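Local coordinates for probable phenazine-specific methyltransferase (Pseudomonas aeruginosa, PDB 2IP2), which converts phenazine-1-carboxylate to 5-methylphenazine-1-carboxylate with S-adenosyl-L-methionine as methyl donor, a step in the biosynthesis of the virulence pigment pyocyanin, at residues L36-I41 with Y79-T84; R23-A28 with R63-F68. All coordinates share one frame; numbering follows the deposited sequence. Where two conformers were deposited one is given.

Contact 1. Residues L36-I41 with Y79-T84; sequences LIESGI and YANTPT
Glu38 reaches the NH2 end of the Asn81 amide, nearly in the amide plane. Its CB lies 3.6 Å from Asn81 ND2, CG follows, and CD stands 3.8 Å from the same nitrogen; a bend at chi2 (56°) curls the carboxylate back, so that Glu38 OE1 accepts from Asn81 ND2 at 2.8 Å. The bond is nearly straight (171° at the hydrogen), and ND2 approaches on the anti side of OE1, 18° out of the carboxylate plane. Water 1 closes a second path, donating a hydrogen bond to Glu38 OE1 at 2.7 Å and accepting from Asn81 N at 2.9 Å. Asn81 is held elsewhere too: ND2 also bonds to Ala34 O, and OD1 pairs with Ser85 OG. Beside this polar edge, Ile37 supplies the apolar half. Its CG2 sits 3.5 Å from Tyr79 O and 3.6 Å from Ala80 CA, while its CD1 meets Tyr79 CB at 3.9 Å; Phe71 and Met62 also pack on it. After Glu38 the helix ends in a Schellman motif, with Gly40 at positive phi. Helix 33-38 is thus joined to strand 78-81 of the small antiparallel hairpin, consistent with the wing of a winged-helix-like dimerisation domain. Two bonds through Asn81 ND2 and one through OD1 should fix its amide flip, and the OE1 bonds probably stabilise the carboxylate as an anion.

Contact 2. Residues R23-A28 with R63-F68; sequences RCVYVA and RLLVAF
No flat group stands between Cys24, Val25 and Ala28 on one helix and Leu64 and Leu65 on the other. The nearby guanidinium of Arg23 has Tyr26 CD2 3.7 Å above one face, displaced from the centre of the group; NH1 bonds to Gly103 O, and NE and NH2 bond respectively to Trp110 O and Thr111 O of the second subunit. The contact itself is aliphatic. Leu65 brings its two methyls to different residues: CD1 touches Ala28 CB at 3.7 Å, and CD2 touches Val25 CG2 at 4.0 Å. One turn back from Ala28, Cys24 meets Leu64 in one of the two deposited conformers of that leucine, its SG 3.7 Å from Leu64 CD1 and its CB 4.0 Å from Leu64 CD2. The axes of 23-28 and 63-67 come within 10.7 Å at a crossing angle of -111°, leaving room for leucines between them, and Phe71 covers Ala28 and Leu65 from the hairpin. Helix 55-67 is thereby packed on helix 6-30 inside the dimerisation domain. Without any hydrogen bond across it, this join depends on dispersion and the exclusion of water, with the thiol acting as one more apolar group.

Contacts 1 and 2 have centres 13 Å apart and belong to one dimerisation domain, their segments alternating along the chain. They meet directly where Tyr79 CE1 of contact 1 lies 4.2 Å from Val66 CG2 of contact 2, and Phe71 of the hairpin packs on both, against Ile37 and Asn81 in one and Ala28 and Leu65 in the other. Each also reaches the second subunit: Thr84 packs on its Leu12, and Arg63 forms a salt bridge with its Asp288. Asp198 and Arg241, predicted to bind S-adenosyl-L-methionine, lie away from both contacts, which build the domain used for dimerisation and not the cofactor site.

Contact 1. Residues L36-I41 with Y79-T84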
ATOM      1  N   LEU A  36      -0.623 -18.116  16.217  1.00 26.12           N
ATOM      2  CA  LEU A  36      -1.244 -19.419  15.974  1.00 25.56           C
ATOM      3  C   LEU A  36      -0.287 -20.363  15.274  1.00 26.03           C
ATOM      4  O   LEU A  36      -0.094 -21.516  15.719  1.00 25.60           O
ATOM      5  CB  LEU A  36      -2.578 -19.280  15.187  1.00 24.15           C
ATOM      6  CG  LEU A  36      -3.653 -18.433  15.895  1.00 24.63           C
ATOM      7  CD1 LEU A  36      -4.776 -18.161  14.999  1.00 25.37           C
ATOM      8  CD2 LEU A  36      -4.230 -19.163  17.146  1.00 30.33           C
ATOM      9  N   ILE A  37       0.298 -19.908  14.177  1.00 26.00           N
ATOM     10  CA  ILE A  37       1.247 -20.736  13.417  1.00 27.19           C
ATOM     11  C   ILE A  37       2.456 -21.175  14.226  1.00 28.71           C
ATOM     12  O   ILE A  37       2.840 -22.370  14.154  1.00 30.59           O
ATOM     13  CB  ILE A  37       1.686 -20.061  12.074  1.00 25.29           C
ATOM     14  CG1 ILE A  37       0.478 -20.062  11.101  1.00 27.49           C
ATOM     15  CG2 ILE A  37       2.907 -20.756  11.487  1.00 27.09           C
ATOM     16  CD1 ILE A  37       0.573 -19.043   9.887  1.00 28.72           C
ATOM     17  N   GLU A  38       3.056 -20.257  14.987  1.00 29.49           N
ATOM     18  CA  GLU A  38       4.221 -20.603  15.808  1.00 30.21           C
ATOM     19  C   GLU A  38       3.881 -21.698  16.809  1.00 31.03           C
ATOM     20  O   GLU A  38       4.720 -22.552  17.114  1.00 29.18           O
ATOM     21  CB  GLU A  38       4.766 -19.390  16.555  1.00 31.63           C
ATOM     22  CG  GLU A  38       6.198 -19.572  17.047  1.00 32.19           C
ATOM     23  CD  GLU A  38       7.172 -19.919  15.928  1.00 37.86           C
ATOM     24  OE1 GLU A  38       6.881 -19.652  14.744  1.00 40.03           O
ATOM     25  OE2 GLU A  38       8.299 -20.394  16.210  1.00 41.84           O
ATOM     26  N   SER A  39       2.652 -21.693  17.297  1.00 31.19           N
ATOM     27  CA  SER A  39       2.219 -22.728  18.284  1.00 32.13           C
ATOM     28  C   SER A  39       1.823 -24.065  17.640  1.00 32.21           C
ATOM     29  O   SER A  39       1.410 -25.009  18.347  1.00 33.13           O
ATOM     30  CB  SER A  39       1.058 -22.205  19.120  1.00 31.30           C
ATOM     31  OG  SER A  39      -0.153 -22.136  18.365  1.00 31.95           O
ATOM     32  N   GLY A  40       1.905 -24.125  16.313  1.00 32.60           N
ATOM     33  CA  GLY A  40       1.614 -25.341  15.534  1.00 32.69           C
ATOM     34  C   GLY A  40       0.234 -25.483  14.927  1.00 31.51           C
ATOM     35  O   GLY A  40      -0.121 -26.537  14.402  1.00 31.23           O
ATOM     36  N   ILE A  41      -0.569 -24.419  14.987  1.00 30.79           N
ATOM     37  CA  ILE A  41      -1.878 -24.425  14.340  1.00 29.77           C
ATOM     38  C   ILE A  41      -1.584 -23.905  12.915  1.00 30.22           C
ATOM     39  O   ILE A  41      -1.279 -22.702  12.708  1.00 30.66           O
ATOM     40  CB  ILE A  41      -2.836 -23.478  15.035  1.00 28.35           C
ATOM     41  CG1 ILE A  41      -2.996 -23.875  16.511  1.00 30.30           C
ATOM     42  CG2 ILE A  41      -4.216 -23.444  14.307  1.00 27.57           C
ATOM     43  CD1 ILE A  41      -3.687 -22.810  17.385  1.00 29.71           C
ATOM     44  N   TYR A  79       1.933 -24.420   7.472  1.00 31.21           N
ATOM     45  CA  TYR A  79       2.499 -23.061   7.339  1.00 28.62           C
ATOM     46  C   TYR A  79       3.560 -22.845   8.392  1.00 28.52           C
ATOM     47  O   TYR A  79       3.537 -23.503   9.428  1.00 26.63           O
ATOM     48  CB  TYR A  79       1.386 -22.050   7.573  1.00 28.60           C
ATOM     49  CG  TYR A  79       0.379 -22.032   6.468  1.00 27.85           C
ATOM     50  CD1 TYR A  79       0.758 -21.690   5.156  1.00 29.00           C
ATOM     51  CD2 TYR A  79      -0.939 -22.355   6.726  1.00 28.50           C
ATOM     52  CE1 TYR A  79      -0.190 -21.693   4.103  1.00 27.36           C
ATOM     53  CE2 TYR A  79      -1.907 -22.347   5.694  1.00 26.01           C
ATOM     54  CZ  TYR A  79      -1.536 -21.992   4.401  1.00 26.55           C
ATOM     55  OH  TYR A  79      -2.467 -22.014   3.389  1.00 24.63           O
ATOM     56  N   ALA A  80       4.437 -21.857   8.187  1.00 27.50           N
ATOM     57  CA  ALA A  80       5.499 -21.601   9.153  1.00 26.96           C
ATOM     58  C   ALA A  80       5.865 -20.112   9.071  1.00 26.82           C
ATOM     59  O   ALA A  80       5.686 -19.481   8.019  1.00 26.48           O
ATOM     60  CB  ALA A  80       6.765 -22.502   8.813  1.00 26.92           C
ATOM     61  N   ASN A  81       6.379 -19.560  10.163  1.00 26.66           N
ATOM     62  CA  ASN A  81       6.852 -18.175  10.131  1.00 27.69           C
ATOM     63  C   ASN A  81       8.130 -17.969   9.297  1.00 29.60           C
ATOM     64  O   ASN A  81       8.885 -18.930   9.048  1.00 29.09           O
ATOM     65  CB  ASN A  81       6.999 -17.669  11.577  1.00 27.47           C
ATOM     66  CG  ASN A  81       5.652 -17.302  12.174  1.00 27.64           C
ATOM     67  OD1 ASN A  81       4.910 -16.502  11.582  1.00 26.74           O
ATOM     68  ND2 ASN A  81       5.289 -17.929  13.303  1.00 29.54           N
ATOM     69  N   THR A  82       8.345 -16.713   8.879  1.00 30.44           N
ATOM     70  CA  THR A  82       9.546 -16.247   8.185  1.00 30.47           C
ATOM     71  C   THR A  82      10.156 -15.131   9.062  1.00 32.45           C
ATOM     72  O   THR A  82       9.497 -14.680  10.019  1.00 32.23           O
ATOM     73  CB  THR A  82       9.196 -15.712   6.786  1.00 32.19           C
ATOM     74  OG1 THR A  82       8.231 -14.642   6.892  1.00 32.71           O
ATOM     75  CG2 THR A  82       8.651 -16.859   5.855  1.00 31.61           C
ATOM     76  N   PRO A  83      11.422 -14.710   8.806  1.00 32.42           N
ATOM     77  CA  PRO A  83      11.871 -13.517   9.545  1.00 32.40           C
ATOM     78  C   PRO A  83      10.874 -12.321   9.516  1.00 31.44           C
ATOM     79  O   PRO A  83      10.730 -11.636  10.535  1.00 29.99           O
ATOM     80  CB  PRO A  83      13.202 -13.118   8.875  1.00 31.85           C
ATOM     81  CG  PRO A  83      13.597 -14.302   7.992  1.00 33.18           C
ATOM     82  CD  PRO A  83      12.481 -15.309   7.961  1.00 33.67           C
ATOM     83  N   THR A  84      10.195 -12.114   8.392  1.00 30.49           N
ATOM     84  CA  THR A  84       9.213 -11.032   8.272  1.00 30.90           C
ATOM     85  C   THR A  84       7.997 -11.290   9.214  1.00 29.73           C
ATOM     86  O   THR A  84       7.623 -10.401   9.989  1.00 28.06           O
ATOM     87  CB  THR A  84       8.733 -10.798   6.794  1.00 31.50           C
ATOM     88  OG1 THR A  84       9.853 -10.433   5.974  1.00 37.02           O
ATOM     89  CG2 THR A  84       7.768  -9.624   6.744  1.00 34.22           C
TER
HETATM   90  O   HOH W   1       7.224 -21.073  12.483  1.00 30.89           O

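Contact 2. Residues R23-A28 with R63-F68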
ATOM      1  N   ARG A  23      -3.440  -3.973   3.989  1.00 20.04           N
ATOM      2  CA  ARG A  23      -4.674  -4.449   4.677  1.00 19.50           C
ATOM      3  C   ARG A  23      -4.534  -5.934   4.977  1.00 20.76           C
ATOM      4  O   ARG A  23      -4.910  -6.349   6.056  1.00 20.58           O
ATOM      5  CB  ARG A  23      -5.957  -4.156   3.879  1.00 20.61           C
ATOM      6  CG  ARG A  23      -6.227  -2.658   3.562  1.00 19.76           C
ATOM      7  CD  ARG A  23      -6.113  -1.819   4.867  1.00 18.50           C
ATOM      8  NE  ARG A  23      -7.325  -1.994   5.725  1.00 20.97           N
ATOM      9  CZ  ARG A  23      -7.395  -1.621   6.991  1.00 21.15           C
ATOM     10  NH1 ARG A  23      -6.350  -1.077   7.567  1.00 22.01           N
ATOM     11  NH2 ARG A  23      -8.511  -1.754   7.681  1.00 20.83           N
ATOM     12  N   CYS A  24      -4.007  -6.729   4.037  1.00 21.75           N
ATOM     13  CA  CYS A  24      -3.780  -8.168   4.282  1.00 20.17           C
ATOM     14  C   CYS A  24      -2.826  -8.430   5.460  1.00 21.11           C
ATOM     15  O   CYS A  24      -3.096  -9.296   6.293  1.00 20.16           O
ATOM     16  CB  CYS A  24      -3.288  -8.839   3.015  1.00 21.20           C
ATOM     17  SG  CYS A  24      -4.583  -9.027   1.795  1.00 21.57           S
ATOM     18  N   VAL A  25      -1.749  -7.651   5.607  1.00 19.41           N
ATOM     19  CA  VAL A  25      -0.845  -7.863   6.771  1.00 19.33           C
ATOM     20  C   VAL A  25      -1.554  -7.420   8.047  1.00 20.86           C
ATOM     21  O   VAL A  25      -1.435  -8.070   9.107  1.00 19.96           O
ATOM     22  CB  VAL A  25       0.529  -7.071   6.510  1.00 19.95           C
ATOM     23  CG1 VAL A  25       1.376  -6.996   7.809  1.00 24.45           C
ATOM     24  CG2 VAL A  25       1.259  -7.759   5.406  1.00 17.36           C
ATOM     25  N   TYR A  26      -2.336  -6.342   7.942  1.00 19.19           N
ATOM     26  CA  TYR A  26      -3.089  -5.877   9.131  1.00 19.62           C
ATOM     27  C   TYR A  26      -4.040  -7.004   9.615  1.00 20.50           C
ATOM     28  O   TYR A  26      -4.095  -7.346  10.801  1.00 20.49           O
ATOM     29  CB  TYR A  26      -3.822  -4.541   8.800  1.00 20.23           C
ATOM     30  CG  TYR A  26      -4.840  -4.170   9.882  1.00 19.97           C
ATOM     31  CD1 TYR A  26      -4.421  -3.767  11.174  1.00 20.70           C
ATOM     32  CD2 TYR A  26      -6.209  -4.386   9.657  1.00 20.44           C
ATOM     33  CE1 TYR A  26      -5.397  -3.457  12.174  1.00 23.13           C
ATOM     34  CE2 TYR A  26      -7.153  -4.108  10.632  1.00 22.98           C
ATOM     35  CZ  TYR A  26      -6.745  -3.659  11.881  1.00 23.23           C
ATOM     36  OH  TYR A  26      -7.741  -3.421  12.802  1.00 26.72           O
ATOM     37  N   VAL A  27      -4.739  -7.605   8.667  1.00 18.71           N
ATOM     38  CA  VAL A  27      -5.604  -8.685   8.981  1.00 19.26           C
ATOM     39  C   VAL A  27      -4.893  -9.864   9.610  1.00 18.93           C
ATOM     40  O   VAL A  27      -5.342 -10.393  10.634  1.00 20.09           O
ATOM     41  CB  VAL A  27      -6.413  -9.114   7.732  1.00 20.16           C
ATOM     42  CG1 VAL A  27      -7.164 -10.440   8.031  1.00 20.69           C
ATOM     43  CG2 VAL A  27      -7.427  -8.002   7.273  1.00 22.41           C
ATOM     44  N   ALA A  28      -3.808 -10.323   9.012  1.00 17.96           N
ATOM     45  CA  ALA A  28      -3.043 -11.446   9.604  1.00 20.10           C
ATOM     46  C   ALA A  28      -2.643 -11.106  11.058  1.00 20.84           C
ATOM     47  O   ALA A  28      -2.644 -11.990  11.940  1.00 20.12           O
ATOM     48  CB  ALA A  28      -1.754 -11.719   8.759  1.00 20.84           C
ATOM     49  N   ARG A  63      -2.149 -17.890   0.853  1.00 22.95           N
ATOM     50  CA  ARG A  63      -1.538 -17.959  -0.469  1.00 23.72           C
ATOM     51  C   ARG A  63      -0.895 -16.605  -0.850  1.00 23.00           C
ATOM     52  O   ARG A  63       0.262 -16.551  -1.312  1.00 22.78           O
ATOM     53  CB  ARG A  63      -2.620 -18.276  -1.503  1.00 24.08           C
ATOM     54  CG  ARG A  63      -2.123 -18.617  -2.832  1.00 32.47           C
ATOM     55  CD  ARG A  63      -3.207 -19.506  -3.492  1.00 37.69           C
ATOM     56  NE  ARG A  63      -4.439 -18.775  -3.776  1.00 32.44           N
ATOM     57  CZ  ARG A  63      -5.333 -19.234  -4.627  1.00 36.81           C
ATOM     58  NH1 ARG A  63      -5.094 -20.413  -5.216  1.00 36.93           N
ATOM     59  NH2 ARG A  63      -6.418 -18.536  -4.922  1.00 34.56           N
ATOM     60  N   LEU A  64      -1.661 -15.535  -0.638  1.00 22.48           N
ATOM     61  CA  LEU A  64      -1.192 -14.174  -0.870  1.00 23.58           C
ATOM     62  C   LEU A  64       0.028 -13.821  -0.001  1.00 23.54           C
ATOM     63  O   LEU A  64       1.052 -13.332  -0.499  1.00 24.11           O
ATOM     64  CB  LEU A  64      -2.356 -13.199  -0.582  0.50 23.31           C
ATOM     65  CG  LEU A  64      -2.106 -11.728  -0.892  0.50 23.22           C
ATOM     66  CD1 LEU A  64      -3.442 -11.054  -1.139  0.50 26.38           C
ATOM     67  CD2 LEU A  64      -1.340 -11.043   0.263  0.50 20.60           C
ATOM     68  N   LEU A  65      -0.072 -14.047   1.314  1.00 23.53           N
ATOM     69  CA  LEU A  65       0.993 -13.614   2.222  1.00 22.81           C
ATOM     70  C   LEU A  65       2.266 -14.414   1.939  1.00 24.95           C
ATOM     71  O   LEU A  65       3.364 -13.849   1.995  1.00 26.97           O
ATOM     72  CB  LEU A  65       0.577 -13.809   3.671  1.00 22.97           C
ATOM     73  CG  LEU A  65      -0.514 -12.786   4.042  1.00 22.16           C
ATOM     74  CD1 LEU A  65      -1.156 -13.099   5.404  1.00 21.92           C
ATOM     75  CD2 LEU A  65      -0.014 -11.295   3.983  1.00 20.56           C
ATOM     76  N   VAL A  66       2.117 -15.711   1.695  1.00 26.21           N
ATOM     77  CA  VAL A  66       3.304 -16.605   1.364  1.00 26.16           C
ATOM     78  C   VAL A  66       3.962 -16.143   0.050  1.00 27.01           C
ATOM     79  O   VAL A  66       5.214 -16.117  -0.069  1.00 25.92           O
ATOM     80  CB  VAL A  66       2.930 -18.127   1.273  1.00 26.99           C
ATOM     81  CG1 VAL A  66       4.115 -19.006   0.752  1.00 28.35           C
ATOM     82  CG2 VAL A  66       2.417 -18.691   2.638  1.00 26.14           C
ATOM     83  N   ALA A  67       3.134 -15.779  -0.932  1.00 26.25           N
ATOM     84  CA  ALA A  67       3.673 -15.340  -2.248  1.00 26.88           C
ATOM     85  C   ALA A  67       4.515 -14.070  -2.082  1.00 28.08           C
ATOM     86  O   ALA A  67       5.501 -13.858  -2.803  1.00 29.58           O
ATOM     87  CB  ALA A  67       2.537 -15.141  -3.322  1.00 25.40           C
ATOM     88  N   PHE A  68       4.193 -13.254  -1.076  1.00 26.39           N
ATOM     89  CA  PHE A  68       4.974 -12.085  -0.759  1.00 27.36           C
ATOM     90  C   PHE A  68       5.968 -12.363   0.388  1.00 28.10           C
ATOM     91  O   PHE A  68       6.481 -11.447   1.052  1.00 29.25           O
ATOM     92  CB  PHE A  68       4.021 -10.877  -0.471  1.00 26.96           C
ATOM     93  CG  PHE A  68       3.461 -10.208  -1.729  1.00 27.64           C
ATOM     94  CD1 PHE A  68       4.303  -9.422  -2.554  1.00 26.16           C
ATOM     95  CD2 PHE A  68       2.097 -10.283  -2.043  1.00 23.75           C
ATOM     96  CE1 PHE A  68       3.808  -8.786  -3.687  1.00 26.29           C
ATOM     97  CE2 PHE A  68       1.587  -9.633  -3.170  1.00 25.81           C
ATOM     98  CZ  PHE A  68       2.442  -8.892  -4.013  1.00 26.58           C
TER